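Local coordinates for glycosyl hydrolase, family 31/fibronectin type III domain protein (Clostridium perfringens, PDB 4UAP) that binds N-acetylgalactosamine through a calcium-containing beta-sandwich carbohydrate-binding module of family 32, probably helping its parent glycoside hydrolase to recognise galacto-configured glycans, at residues A[13-18]-A[35-40]; A[55-60]-A[126-131]; A[74-79]-A[110-115]; A[83-88]-A[139-144]. One frame throughout, in Å; residues are numbered along the deposited sequence.

Contact 1 (A[13-18]-A[35-40]). With CA (calcium ion), chain D.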
loop_
_atom_site.group_PDB
_atom_site.type_symbol
_atom_site.label_atom_id
_atom_site.label_comp_id
_atom_site.label_asym_id
_atom_site.label_seq_id
_atom_site.Cartn_x
_atom_site.Cartn_y
_atom_site.Cartn_z
ATOM N N SER A 13 -4.956 -13.812 2.685
ATOM C CA SER A 13 -5.103 -14.548 3.937
ATOM C C SER A 13 -4.415 -13.795 5.086
ATOM O O SER A 13 -4.579 -14.161 6.247
ATOM C CB SER A 13 -4.556 -15.982 3.819
ATOM O OG SER A 13 -3.143 -16.010 3.816
ATOM N N GLN A 14 -3.667 -12.736 4.765
ATOM C CA GLN A 14 -2.998 -11.911 5.784
ATOM C C GLN A 14 -3.879 -10.789 6.326
ATOM O O GLN A 14 -3.507 -10.105 7.278
ATOM C CB GLN A 14 -1.728 -11.272 5.225
ATOM C CG GLN A 14 -0.739 -12.236 4.633
ATOM C CD GLN A 14 -0.238 -13.222 5.645
ATOM O OE1 GLN A 14 0.505 -12.869 6.559
ATOM N NE2 GLN A 14 -0.647 -14.470 5.496
ATOM N N LEU A 15 -5.036 -10.598 5.710
ATOM C CA LEU A 15 -5.785 -9.365 5.881
ATOM C C LEU A 15 -7.056 -9.570 6.668
ATOM O O LEU A 15 -7.634 -10.657 6.673
ATOM C CB LEU A 15 -6.128 -8.760 4.515
ATOM C CG LEU A 15 -4.922 -8.517 3.612
ATOM C CD1 LEU A 15 -5.372 -7.899 2.277
ATOM C CD2 LEU A 15 -3.903 -7.645 4.327
ATOM N N GLN A 16 -7.491 -8.502 7.325
ATOM C CA GLN A 16 -8.706 -8.533 8.122
ATOM C C GLN A 16 -9.924 -8.640 7.218
ATOM O O GLN A 16 -10.001 -7.976 6.181
ATOM C CB GLN A 16 -8.807 -7.279 8.997
ATOM C CG GLN A 16 -10.087 -7.195 9.830
ATOM C CD GLN A 16 -10.215 -8.341 10.814
ATOM O OE1 GLN A 16 -9.214 -8.911 11.266
ATOM N NE2 GLN A 16 -11.451 -8.694 11.148
ATOM N N SER A 17 -10.881 -9.470 7.623
ATOM C CA SER A 17 -12.110 -9.655 6.854
ATOM C C SER A 17 -12.787 -8.322 6.536
ATOM O O SER A 17 -12.986 -7.495 7.419
ATOM C CB SER A 17 -13.075 -10.563 7.629
ATOM O OG SER A 17 -14.281 -10.749 6.911
ATOM N N GLY A 18 -13.149 -8.109 5.275
ATOM C CA GLY A 18 -13.821 -6.877 4.902
ATOM C C GLY A 18 -12.881 -5.706 4.674
ATOM O O GLY A 18 -13.313 -4.620 4.295
ATOM N N SER A 35 -12.584 2.496 4.967
ATOM C CA SER A 35 -11.743 2.853 3.809
ATOM C C SER A 35 -10.519 1.954 3.616
ATOM O O SER A 35 -9.970 1.869 2.513
ATOM C CB SER A 35 -11.245 4.301 3.931
ATOM O OG SER A 35 -12.311 5.230 4.060
ATOM N N ARG A 36 -10.081 1.296 4.685
ATOM C CA ARG A 36 -8.719 0.768 4.748
ATOM C C ARG A 36 -8.544 -0.700 4.383
ATOM O O ARG A 36 -9.468 -1.503 4.528
ATOM C CB ARG A 36 -8.153 0.957 6.165
ATOM C CG ARG A 36 -8.158 2.381 6.695
ATOM C CD ARG A 36 -7.235 2.484 7.907
ATOM N NE ARG A 36 -7.466 1.380 8.839
ATOM C CZ ARG A 36 -8.306 1.419 9.870
ATOM N NH1 ARG A 36 -9.006 2.523 10.142
ATOM N NH2 ARG A 36 -8.442 0.347 10.638
ATOM N N MET A 37 -7.334 -1.026 3.923
ATOM C CA MET A 37 -6.792 -2.381 3.954
ATOM C C MET A 37 -5.988 -2.535 5.246
ATOM O O MET A 37 -5.084 -1.736 5.512
ATOM C CB MET A 37 -5.892 -2.652 2.736
ATOM C CG MET A 37 -5.330 -4.094 2.651
ATOM S SD MET A 37 -3.683 -4.257 1.892
ATOM C CE MET A 37 -2.716 -3.719 3.289
ATOM N N ASP A 38 -6.321 -3.550 6.041
ATOM C CA ASP A 38 -5.644 -3.824 7.305
ATOM C C ASP A 38 -5.152 -5.273 7.345
ATOM O O ASP A 38 -5.858 -6.183 6.912
ATOM C CB ASP A 38 -6.585 -3.605 8.503
ATOM C CG ASP A 38 -6.705 -2.135 8.941
ATOM O OD1 ASP A 38 -6.428 -1.196 8.158
ATOM O OD2 ASP A 38 -7.102 -1.930 10.106
ATOM N N LEU A 39 -3.961 -5.486 7.889
ATOM C CA LEU A 39 -3.543 -6.816 8.309
ATOM C C LEU A 39 -4.544 -7.318 9.353
ATOM O O LEU A 39 -5.193 -6.505 10.017
ATOM C CB LEU A 39 -2.129 -6.768 8.887
ATOM C CG LEU A 39 -1.083 -7.613 8.166
ATOM C CD1 LEU A 39 -0.980 -7.206 6.704
ATOM C CD2 LEU A 39 0.270 -7.509 8.875
ATOM N N LYS A 40 -4.673 -8.635 9.505
ATOM C CA LYS A 40 -5.640 -9.201 10.451
ATOM C C LYS A 40 -5.579 -8.543 11.831
ATOM O O LYS A 40 -4.504 -8.417 12.428
ATOM C CB LYS A 40 -5.425 -10.710 10.616
ATOM C CG LYS A 40 -5.930 -11.566 9.466
ATOM C CD LYS A 40 -5.753 -13.051 9.792
ATOM C CE LYS A 40 -6.162 -13.927 8.614
ATOM N NZ LYS A 40 -7.448 -13.492 8.004
HETATM CA CA CA D . -9.470 2.863 0.402
#
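Leu15 packs against Met37 and Leu39 on the inner side of this contact, while the chain of Lys40 runs past the carbonyls of Gln14 and Leu15 on the outer side. The inner part is the tighter. With CG beside its backbone N (chi1 -55°), Leu15 sends its two methyls to different neighbours: CD1 lies 3.8 Å from Met37 CG, and CD2 is 3.8 Å from Leu39 CD1. Phe55 of strand 55-61 packs on the same leucine and on Met37, so the cluster merges with the interior of the sandwich. Two backbone bonds fix the crossing of the segments, whose touching parts run nearly at right angles. Gln16 N gives a nearly straight bond to Asp38 O at 2.9 Å, and Lys40 N bonds Gln14 O, also at 2.9 Å; Leu15 and Leu39 form a single bridge between them. The outer side is looser and more polar. Lys40 stays extended as far as CE and then bends, which brings NZ to 3.1 Å from Leu15 O, above the carbonyl plane. Gln16 turns its OE1 to the backbone N of Trp41, a residue of the sugar pocket. Toward that pocket, and buried, Arg36 grips Asp38 side-on, NE to OD1 at 2.9 Å and NH2 to OD2 at 2.7 Å, both carboxylate oxygens being met on their syn sides. Asp38 OD2 also receives Trp41 NE1, and Ser35 O binds the calcium ion at 2.4 Å. The paired charges probably keep Asp38 ionised and hold Arg36, which touches the bound GalNAc, in a fixed orientation.

Contact 2 (A[55-60]-A[126-131])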
loop_
_atom_site.group_PDB
_atom_site.type_symbol
_atom_site.label_atom_id
_atom_site.label_comp_id
_atom_site.label_asym_id
_atom_site.label_seq_id
_atom_site.Cartn_x
_atom_site.Cartn_y
_atom_site.Cartn_z
ATOM N N PHE A 55 4.654 -7.322 3.847
ATOM C CA PHE A 55 3.460 -7.644 3.073
ATOM C C PHE A 55 3.559 -7.038 1.674
ATOM O O PHE A 55 3.701 -5.829 1.509
ATOM C CB PHE A 55 2.188 -7.153 3.780
ATOM C CG PHE A 55 0.932 -7.510 3.045
ATOM C CD1 PHE A 55 0.495 -8.829 3.011
ATOM C CD2 PHE A 55 0.199 -6.539 2.375
ATOM C CE1 PHE A 55 -0.650 -9.178 2.324
ATOM C CE2 PHE A 55 -0.949 -6.880 1.675
ATOM C CZ PHE A 55 -1.377 -8.205 1.649
ATOM N N GLU A 56 3.470 -7.900 0.673
ATOM C CA GLU A 56 3.680 -7.526 -0.713
ATOM C C GLU A 56 2.356 -7.300 -1.432
ATOM O O GLU A 56 1.465 -8.154 -1.405
ATOM C CB GLU A 56 4.492 -8.625 -1.401
ATOM C CG GLU A 56 4.868 -8.382 -2.833
ATOM C CD GLU A 56 5.567 -9.600 -3.427
ATOM O OE1 GLU A 56 4.863 -10.496 -3.947
ATOM O OE2 GLU A 56 6.810 -9.674 -3.333
ATOM N N MET A 57 2.237 -6.139 -2.067
ATOM C CA MET A 57 1.044 -5.754 -2.812
ATOM C C MET A 57 1.438 -5.535 -4.277
ATOM O O MET A 57 2.306 -4.712 -4.571
ATOM C CB MET A 57 0.426 -4.478 -2.224
ATOM C CG MET A 57 -0.150 -4.621 -0.804
ATOM S SD MET A 57 -0.252 -3.049 0.127
ATOM C CE MET A 57 1.454 -2.851 0.635
ATOM N N THR A 58 0.813 -6.281 -5.182
ATOM C CA THR A 58 1.163 -6.212 -6.598
ATOM C C THR A 58 0.098 -5.469 -7.393
ATOM O O THR A 58 -1.089 -5.780 -7.292
ATOM C CB THR A 58 1.349 -7.611 -7.192
ATOM O OG1 THR A 58 2.417 -8.269 -6.499
ATOM C CG2 THR A 58 1.671 -7.530 -8.701
ATOM N N PHE A 59 0.535 -4.490 -8.180
ATOM C CA PHE A 59 -0.369 -3.678 -8.987
ATOM C C PHE A 59 -0.025 -3.832 -10.462
ATOM O O PHE A 59 1.120 -3.645 -10.863
ATOM C CB PHE A 59 -0.289 -2.209 -8.576
ATOM C CG PHE A 59 -0.686 -1.967 -7.139
ATOM C CD1 PHE A 59 0.242 -2.104 -6.119
ATOM C CD2 PHE A 59 -1.990 -1.639 -6.814
ATOM C CE1 PHE A 59 -0.120 -1.896 -4.790
ATOM C CE2 PHE A 59 -2.361 -1.416 -5.485
ATOM C CZ PHE A 59 -1.415 -1.556 -4.477
ATOM N N GLU A 60 -1.021 -4.173 -11.262
ATOM C CA GLU A 60 -0.798 -4.374 -12.682
ATOM C C GLU A 60 -1.746 -3.522 -13.506
ATOM O O GLU A 60 -2.893 -3.282 -13.118
ATOM C CB GLU A 60 -0.972 -5.841 -13.048
ATOM C CG GLU A 60 0.047 -6.754 -12.428
ATOM C CD GLU A 60 -0.267 -8.210 -12.688
ATOM O OE1 GLU A 60 -1.128 -8.763 -11.967
ATOM O OE2 GLU A 60 0.337 -8.800 -13.616
ATOM N N ILE A 126 3.816 -2.845 -10.685
ATOM C CA ILE A 126 4.525 -2.233 -9.572
ATOM C C ILE A 126 4.241 -3.057 -8.334
ATOM O O ILE A 126 3.090 -3.402 -8.048
ATOM C CB ILE A 126 4.109 -0.760 -9.375
ATOM C CG1 ILE A 126 4.712 0.092 -10.501
ATOM C CG2 ILE A 126 4.570 -0.243 -8.016
ATOM C CD1 ILE A 126 4.365 1.550 -10.426
ATOM N N VAL A 127 5.296 -3.423 -7.626
ATOM C CA VAL A 127 5.129 -4.221 -6.426
ATOM C C VAL A 127 5.567 -3.389 -5.249
ATOM O O VAL A 127 6.707 -2.929 -5.206
ATOM C CB VAL A 127 5.934 -5.524 -6.472
ATOM C CG1 VAL A 127 5.699 -6.324 -5.186
ATOM C CG2 VAL A 127 5.554 -6.347 -7.715
ATOM N N ILE A 128 4.641 -3.170 -4.324
ATOM C CA ILE A 128 4.887 -2.346 -3.137
ATOM C C ILE A 128 4.914 -3.230 -1.909
ATOM O O ILE A 128 3.971 -3.969 -1.657
ATOM C CB ILE A 128 3.806 -1.269 -2.958
ATOM C CG1 ILE A 128 3.748 -0.379 -4.206
ATOM C CG2 ILE A 128 4.069 -0.442 -1.671
ATOM C CD1 ILE A 128 2.590 0.576 -4.237
ATOM N N THR A 129 5.993 -3.165 -1.143
ATOM C CA THR A 129 6.099 -4.018 0.025
ATOM C C THR A 129 6.177 -3.192 1.298
ATOM O O THR A 129 7.118 -2.424 1.489
ATOM C CB THR A 129 7.329 -4.942 -0.058
ATOM O OG1 THR A 129 7.313 -5.636 -1.310
ATOM C CG2 THR A 129 7.282 -5.963 1.063
ATOM N N ALA A 130 5.169 -3.346 2.152
ATOM C CA ALA A 130 5.206 -2.788 3.498
ATOM C C ALA A 130 6.183 -3.603 4.355
ATOM O O ALA A 130 6.028 -4.814 4.499
ATOM C CB ALA A 130 3.809 -2.783 4.107
ATOM N N LEU A 131 7.191 -2.931 4.905
ATOM C CA LEU A 131 8.268 -3.605 5.625
ATOM C C LEU A 131 8.100 -3.480 7.129
ATOM O O LEU A 131 8.484 -4.373 7.877
ATOM C CB LEU A 131 9.632 -3.033 5.225
ATOM C CG LEU A 131 9.960 -3.097 3.740
ATOM C CD1 LEU A 131 11.243 -2.319 3.463
ATOM C CD2 LEU A 131 10.090 -4.552 3.320
HETATM O O HOH W 1 8.468 -8.030 -2.030
#
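A water held between Glu56 and Thr129 links the two strands, donating to Glu56 OE2 at 2.7 Å and hydrogen-bonded to Thr129 OG1 at 2.8 Å. Beneath it runs an antiparallel pairing in which Phe55, Met57 and Phe59 face Ala130, Ile128 and Ile126 as hydrogen-bonded pairs, each closed by two backbone bonds. Glu56 with Thr129 and Thr58 with Val127 are the non-hydrogen-bonded pairs between them. In the middle, Met57 N donates to Ile128 O at 2.8 Å, and the methyl CE of the same methionine lies 3.6 Å from that oxygen. On the face carrying Met57, the side chains look into the sandwich. Phe59 has CG beside its backbone N (chi1 -61°), which brings the ring over toward the neighbouring strand: Ile126 O lies at the ring edge, in its plane, and CE1 meets Ile128 CD1 at 3.7 Å. Met57 bends at its last torsion (chi3 -78°), bringing CE to 4.2 Å from both Ile128 CG2 and Ala130 CB. Leu24 and Ile142 pack on Met57, and the ring of Phe147 meets that of Phe59. The other face is more polar. Glu56 extends across Val127, its CG close to CG1, and Thr58 OG1 lies 3.9 Å from Val127 CG2. One sheet thus presents two chemistries: apolar groups enter the core of the jelly-roll-like sandwich, whereas the opposite face mixes Val127 with Glu56, Thr58 and Thr129, the water joining the Glu56 carboxylate to the Thr129 hydroxyl.

Contact 3 (A[74-79]-A[110-115]). With NGA (2-acetamido-2-deoxy-beta-D-galactopyranose), chain C.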
loop_
_atom_site.group_PDB
_atom_site.type_symbol
_atom_site.label_atom_id
_atom_site.label_comp_id
_atom_site.label_asym_id
_atom_site.label_seq_id
_atom_site.Cartn_x
_atom_site.Cartn_y
_atom_site.Cartn_z
ATOM N N ASN A 74 -1.688 7.035 4.204
ATOM C CA ASN A 74 -1.438 6.364 5.467
ATOM C C ASN A 74 -2.530 6.639 6.487
ATOM O O ASN A 74 -3.210 7.658 6.423
ATOM C CB ASN A 74 -0.083 6.791 6.026
ATOM C CG ASN A 74 1.057 6.386 5.119
ATOM O OD1 ASN A 74 1.173 5.220 4.752
ATOM N ND2 ASN A 74 1.876 7.355 4.713
ATOM N N ARG A 75 -2.691 5.716 7.427
ATOM C CA ARG A 75 -3.730 5.859 8.435
ATOM C C ARG A 75 -3.327 6.934 9.433
ATOM O O ARG A 75 -2.318 6.802 10.123
ATOM C CB ARG A 75 -3.993 4.536 9.156
ATOM C CG ARG A 75 -5.110 4.649 10.192
ATOM C CD ARG A 75 -5.232 3.392 11.018
ATOM N NE ARG A 75 -6.298 3.529 12.000
ATOM C CZ ARG A 75 -6.670 2.557 12.825
ATOM N NH1 ARG A 75 -6.053 1.382 12.781
ATOM N NH2 ARG A 75 -7.655 2.766 13.687
ATOM N N MET A 76 -4.125 7.993 9.510
ATOM C CA MET A 76 -3.815 9.117 10.391
ATOM C C MET A 76 -4.850 9.249 11.507
ATOM O O MET A 76 -6.015 8.870 11.343
ATOM C CB MET A 76 -3.744 10.432 9.600
ATOM C CG MET A 76 -2.823 10.382 8.368
ATOM S SD MET A 76 -1.109 9.933 8.721
ATOM C CE MET A 76 -0.527 11.472 9.426
ATOM N N ASN A 77 -4.416 9.794 12.639
ATOM C CA ASN A 77 -5.338 10.144 13.712
ATOM C C ASN A 77 -6.025 11.447 13.368
ATOM O O ASN A 77 -5.537 12.189 12.522
ATOM C CB ASN A 77 -4.595 10.272 15.039
ATOM C CG ASN A 77 -3.907 8.997 15.429
ATOM O OD1 ASN A 77 -4.507 7.922 15.374
ATOM N ND2 ASN A 77 -2.644 9.098 15.826
ATOM N N SER A 78 -7.145 11.736 14.027
ATOM C CA SER A 78 -7.904 12.952 13.725
ATOM C C SER A 78 -7.073 14.226 13.920
ATOM O O SER A 78 -7.326 15.233 13.265
ATOM C CB SER A 78 -9.169 13.024 14.591
ATOM O OG SER A 78 -8.828 13.107 15.965
ATOM N N ASN A 79 -6.076 14.186 14.800
ATOM C CA ASN A 79 -5.261 15.374 15.047
ATOM C C ASN A 79 -4.085 15.513 14.082
ATOM O O ASN A 79 -3.200 16.338 14.292
ATOM C CB ASN A 79 -4.744 15.391 16.499
ATOM C CG ASN A 79 -3.744 14.281 16.790
ATOM O OD1 ASN A 79 -3.433 13.453 15.930
ATOM N ND2 ASN A 79 -3.226 14.265 18.015
ATOM N N THR A 110 5.985 9.401 8.516
ATOM C CA THR A 110 5.151 10.080 9.506
ATOM C C THR A 110 4.053 10.937 8.884
ATOM O O THR A 110 3.266 11.544 9.606
ATOM C CB THR A 110 5.984 11.008 10.434
ATOM O OG1 THR A 110 6.721 11.949 9.639
ATOM C CG2 THR A 110 6.945 10.197 11.307
ATOM N N SER A 111 3.996 11.006 7.558
ATOM C CA SER A 111 3.065 11.936 6.915
ATOM C C SER A 111 1.815 11.250 6.363
ATOM O O SER A 111 1.778 10.026 6.223
ATOM C CB SER A 111 3.772 12.698 5.793
ATOM O OG SER A 111 4.273 11.800 4.826
ATOM N N ALA A 112 0.802 12.052 6.032
ATOM C CA ALA A 112 -0.472 11.531 5.544
ATOM C C ALA A 112 -0.320 10.786 4.217
ATOM O O ALA A 112 -1.098 9.886 3.915
ATOM C CB ALA A 112 -1.489 12.660 5.399
ATOM N N THR A 113 0.671 11.168 3.416
ATOM C CA THR A 113 0.912 10.456 2.162
ATOM C C THR A 113 2.374 10.114 2.027
ATOM O O THR A 113 3.243 10.824 2.542
ATOM C CB THR A 113 0.495 11.271 0.912
ATOM O OG1 THR A 113 1.249 12.488 0.862
ATOM C CG2 THR A 113 -0.995 11.589 0.930
ATOM N N THR A 114 2.632 9.012 1.338
ATOM C CA THR A 114 3.976 8.615 0.981
ATOM C C THR A 114 3.993 8.574 -0.529
ATOM O O THR A 114 3.271 7.783 -1.137
ATOM C CB THR A 114 4.352 7.252 1.579
ATOM O OG1 THR A 114 4.407 7.370 3.007
ATOM C CG2 THR A 114 5.711 6.769 1.050
ATOM N N VAL A 115 4.782 9.452 -1.133
ATOM C CA VAL A 115 4.737 9.626 -2.577
ATOM C C VAL A 115 6.023 9.135 -3.241
ATOM O O VAL A 115 7.124 9.554 -2.875
ATOM C CB VAL A 115 4.484 11.099 -2.945
ATOM C CG1 VAL A 115 4.438 11.280 -4.465
ATOM C CG2 VAL A 115 3.176 11.577 -2.321
HETATM C C1 NGA C . -6.765 -1.942 17.071
HETATM C C2 NGA C . -7.250 -0.783 16.205
HETATM C C3 NGA C . -7.741 -1.313 14.874
HETATM C C4 NGA C . -6.650 -2.181 14.261
HETATM C C5 NGA C . -6.382 -3.359 15.198
HETATM C C6 NGA C . -5.297 -4.334 14.759
HETATM C C7 NGA C . -8.256 1.289 17.089
HETATM C C8 NGA C . -9.457 1.893 17.758
HETATM N N2 NGA C . -8.317 -0.031 16.869
HETATM O O1 NGA C . -5.971 -1.405 18.102
HETATM O O3 NGA C . -8.074 -0.205 14.073
HETATM O O4 NGA C . -5.483 -1.400 14.115
HETATM O O5 NGA C . -5.924 -2.865 16.422
HETATM O O6 NGA C . -5.075 -5.296 15.787
HETATM O O7 NGA C . -7.292 2.003 16.776
HETATM O O HOH W 2 -3.668 9.555 4.640
#
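Asn74 and Ala112 are the point of closest backbone approach between residues 74-79 and the loop leading into strand 113-118, and Asn74 N donates a nearly straight bond to Ala112 O at 2.9 Å. A water widens the link beyond this bond, donating both to Asn74 O at 2.6 Å and to Ala112 O at 2.7 Å. The amide of Asn74 then closes the join. With CG beside its own backbone N (chi1 -63°), ND2 reaches across to two acceptors, Ser111 O and Thr114 OG1, each at 3.1 Å; both lie close to the amide plane, so the pair of bonds fixes the rotation of the group. Met76, two residues on, folds back through bent chi2 and chi3, laying SD over Ala112 CA at 3.6 Å and CG against Ala112 CB. Arg75, between them, points away from strand 113-118 and stretches out fully to the sugar. Its NH1 bonds GalNAc O3 at 2.9 Å and O4 at 3.1 Å, while NH2 makes weak bonds to O3 and to the acetamido oxygen O7. The guanidinium meets the sugar with its edge, and Ile42 N is a further donor to this ligand. Reading O4, O3 and the acetamido carbonyl with one cation is consistent with selection for a galacto-configured, N-acetylated sugar, and the three bonds of Asn74 probably help hold the backbone next to that arginine.

Contact 4 (A[83-88]-A[139-144]). With CA (calcium ion), chain D.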
loop_
_atom_site.group_PDB
_atom_site.type_symbol
_atom_site.label_atom_id
_atom_site.label_comp_id
_atom_site.label_asym_id
_atom_site.label_seq_id
_atom_site.Cartn_x
_atom_site.Cartn_y
_atom_site.Cartn_z
ATOM N N ASN A 83 -1.151 7.246 12.803
ATOM C CA ASN A 83 -1.644 6.242 13.742
ATOM C C ASN A 83 -0.620 5.141 13.971
ATOM O O ASN A 83 0.204 4.850 13.107
ATOM C CB ASN A 83 -2.970 5.644 13.250
ATOM C CG ASN A 83 -3.553 4.631 14.226
ATOM O OD1 ASN A 83 -3.478 3.423 14.000
ATOM N ND2 ASN A 83 -4.128 5.125 15.326
ATOM N N ILE A 84 -0.673 4.530 15.146
ATOM C CA ILE A 84 0.267 3.477 15.507
ATOM C C ILE A 84 0.211 2.249 14.560
ATOM O O ILE A 84 1.199 1.523 14.404
ATOM C CB ILE A 84 0.014 3.041 16.969
ATOM C CG1 ILE A 84 1.185 2.225 17.518
ATOM C CG2 ILE A 84 -1.308 2.309 17.093
ATOM C CD1 ILE A 84 1.013 1.837 18.991
ATOM N N ALA A 85 -0.929 2.026 13.906
ATOM C CA ALA A 85 -1.056 0.879 13.001
ATOM C C ALA A 85 -0.581 1.197 11.577
ATOM O O ALA A 85 -0.499 0.305 10.737
ATOM C CB ALA A 85 -2.506 0.386 12.976
ATOM N N ALA A 86 -0.265 2.463 11.308
ATOM C CA ALA A 86 0.159 2.873 9.971
ATOM C C ALA A 86 1.535 2.330 9.557
ATOM O O ALA A 86 2.361 1.932 10.387
ATOM C CB ALA A 86 0.159 4.401 9.872
ATOM N N MET A 87 1.760 2.324 8.249
ATOM C CA MET A 87 3.043 1.957 7.661
ATOM C C MET A 87 4.162 2.895 8.154
ATOM O O MET A 87 3.954 4.103 8.312
ATOM C CB MET A 87 2.936 1.995 6.129
ATOM C CG MET A 87 3.968 1.132 5.375
ATOM S SD MET A 87 3.551 1.019 3.607
ATOM C CE MET A 87 3.539 2.744 3.153
ATOM N N LYS A 88 5.338 2.328 8.406
ATOM C CA LYS A 88 6.501 3.094 8.843
ATOM C C LYS A 88 7.621 3.024 7.810
ATOM O O LYS A 88 8.423 3.948 7.690
ATOM C CB LYS A 88 7.018 2.577 10.184
ATOM C CG LYS A 88 8.171 3.408 10.752
ATOM C CD LYS A 88 8.684 2.854 12.083
ATOM C CE LYS A 88 9.681 3.817 12.719
ATOM N NZ LYS A 88 10.287 3.267 13.969
ATOM N N THR A 139 0.885 -5.897 12.321
ATOM C CA THR A 139 -0.068 -4.803 12.212
ATOM C C THR A 139 0.258 -3.896 11.024
ATOM O O THR A 139 1.419 -3.564 10.785
ATOM C CB THR A 139 -0.090 -3.965 13.523
ATOM O OG1 THR A 139 -0.311 -4.835 14.646
ATOM C CG2 THR A 139 -1.183 -2.904 13.484
ATOM N N LEU A 140 -0.770 -3.493 10.286
ATOM C CA LEU A 140 -0.598 -2.607 9.138
ATOM C C LEU A 140 -1.943 -2.061 8.703
ATOM O O LEU A 140 -2.904 -2.822 8.573
ATOM C CB LEU A 140 0.052 -3.354 7.959
ATOM C CG LEU A 140 0.246 -2.504 6.698
ATOM C CD1 LEU A 140 1.330 -1.445 6.931
ATOM C CD2 LEU A 140 0.569 -3.373 5.501
ATOM N N ALA A 141 -2.008 -0.755 8.462
ATOM C CA ALA A 141 -3.212 -0.132 7.933
ATOM C C ALA A 141 -2.837 0.826 6.816
ATOM O O ALA A 141 -1.995 1.703 6.996
ATOM C CB ALA A 141 -3.979 0.605 9.035
ATOM N N ILE A 142 -3.466 0.654 5.659
ATOM C CA ILE A 142 -3.277 1.557 4.531
ATOM C C ILE A 142 -4.643 1.995 4.009
ATOM O O ILE A 142 -5.512 1.156 3.782
ATOM C CB ILE A 142 -2.464 0.878 3.405
ATOM C CG1 ILE A 142 -1.073 0.481 3.924
ATOM C CG2 ILE A 142 -2.367 1.794 2.183
ATOM C CD1 ILE A 142 -0.253 -0.378 2.916
ATOM N N ASN A 143 -4.843 3.302 3.838
ATOM C CA ASN A 143 -6.127 3.821 3.361
ATOM C C ASN A 143 -6.374 3.569 1.880
ATOM O O ASN A 143 -7.471 3.227 1.469
ATOM C CB ASN A 143 -6.224 5.333 3.605
ATOM C CG ASN A 143 -6.057 5.704 5.053
ATOM O OD1 ASN A 143 -5.990 4.836 5.930
ATOM N ND2 ASN A 143 -6.005 7.011 5.322
ATOM N N GLU A 144 -5.345 3.780 1.073
ATOM C CA GLU A 144 -5.519 3.827 -0.372
ATOM C C GLU A 144 -4.155 3.954 -1.010
ATOM O O GLU A 144 -3.239 4.507 -0.406
ATOM C CB GLU A 144 -6.410 5.017 -0.788
ATOM C CG GLU A 144 -6.818 5.027 -2.289
ATOM C CD GLU A 144 -8.117 4.265 -2.563
ATOM O OE1 GLU A 144 -8.579 4.248 -3.720
ATOM O OE2 GLU A 144 -8.685 3.675 -1.618
HETATM CA CA CA D . -9.470 2.863 0.402
HETATM O O HOH W 3 -0.269 3.630 6.592
#
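Met87 and Leu140 both place CG anti to the backbone N (chi1 -157° and 179°), and their side chains run side by side in the same direction, with Leu140 CD1 3.9 Å from Met87 CB. Met87 stays extended through chi2, which takes SD on to Ile142 CD1 at 4.1 Å. Nearer the start of both segments, Ala85 CB touches Thr139 CG2 at 3.6 Å; the hydroxyl of that threonine is turned to Asp136. Polar links between the segments are sparse. Ala141 N makes a weak, bent bond to Ala85 O at 2.9 Å. Next to it a water takes the place of a direct bond, accepting from Met87 N at 2.9 Å and donating to Ala141 O at 2.6 Å. Before strand 87-96 begins, residues 83-86 form a type I turn, and Asn83 OD1 accepts Ala85 N in an Asx turn, which holds the loop that brings Ala85 to the GalNAc pocket. At the far end of 139-144, Asn143 O and Glu144 OE2 each bind the calcium ion at 2.3 Å, and Lys23, Asp26, Thr28 and Ser35 complete the site. The contact joins the two sheets near the sugar-binding end: Met87 and Leu140 meet Ala130 of strand 125-133, Ile72 of strand 64-74 lies against Met87 and Ile142, and strand 37-38 flanks strand 141-149.

In the fold
Contact 2 lies in one sheet of the beta-sandwich, where strand 125-133 pairs with 55-61 and neighbours 87-96, the strand entered by contact 4. Contacts 1, 3 and 4 reach the other sheet, whose strands 37-38 and 141-149 pair. Contact 1 closes before the rest open; contact 3 is nested inside the loop of contact 2, and contact 4 crosses both. Centres of contacts 3 and 4 lie about 9 Å apart, those of 1 and 4 about 11 Å, those of 2 and 3 about 19 Å. Loops from contacts 1, 3 and 4 converge on the GalNAc pocket, with calcium joining 1 to 4, next to the core that contact 2 shares through Met57 and Ala130.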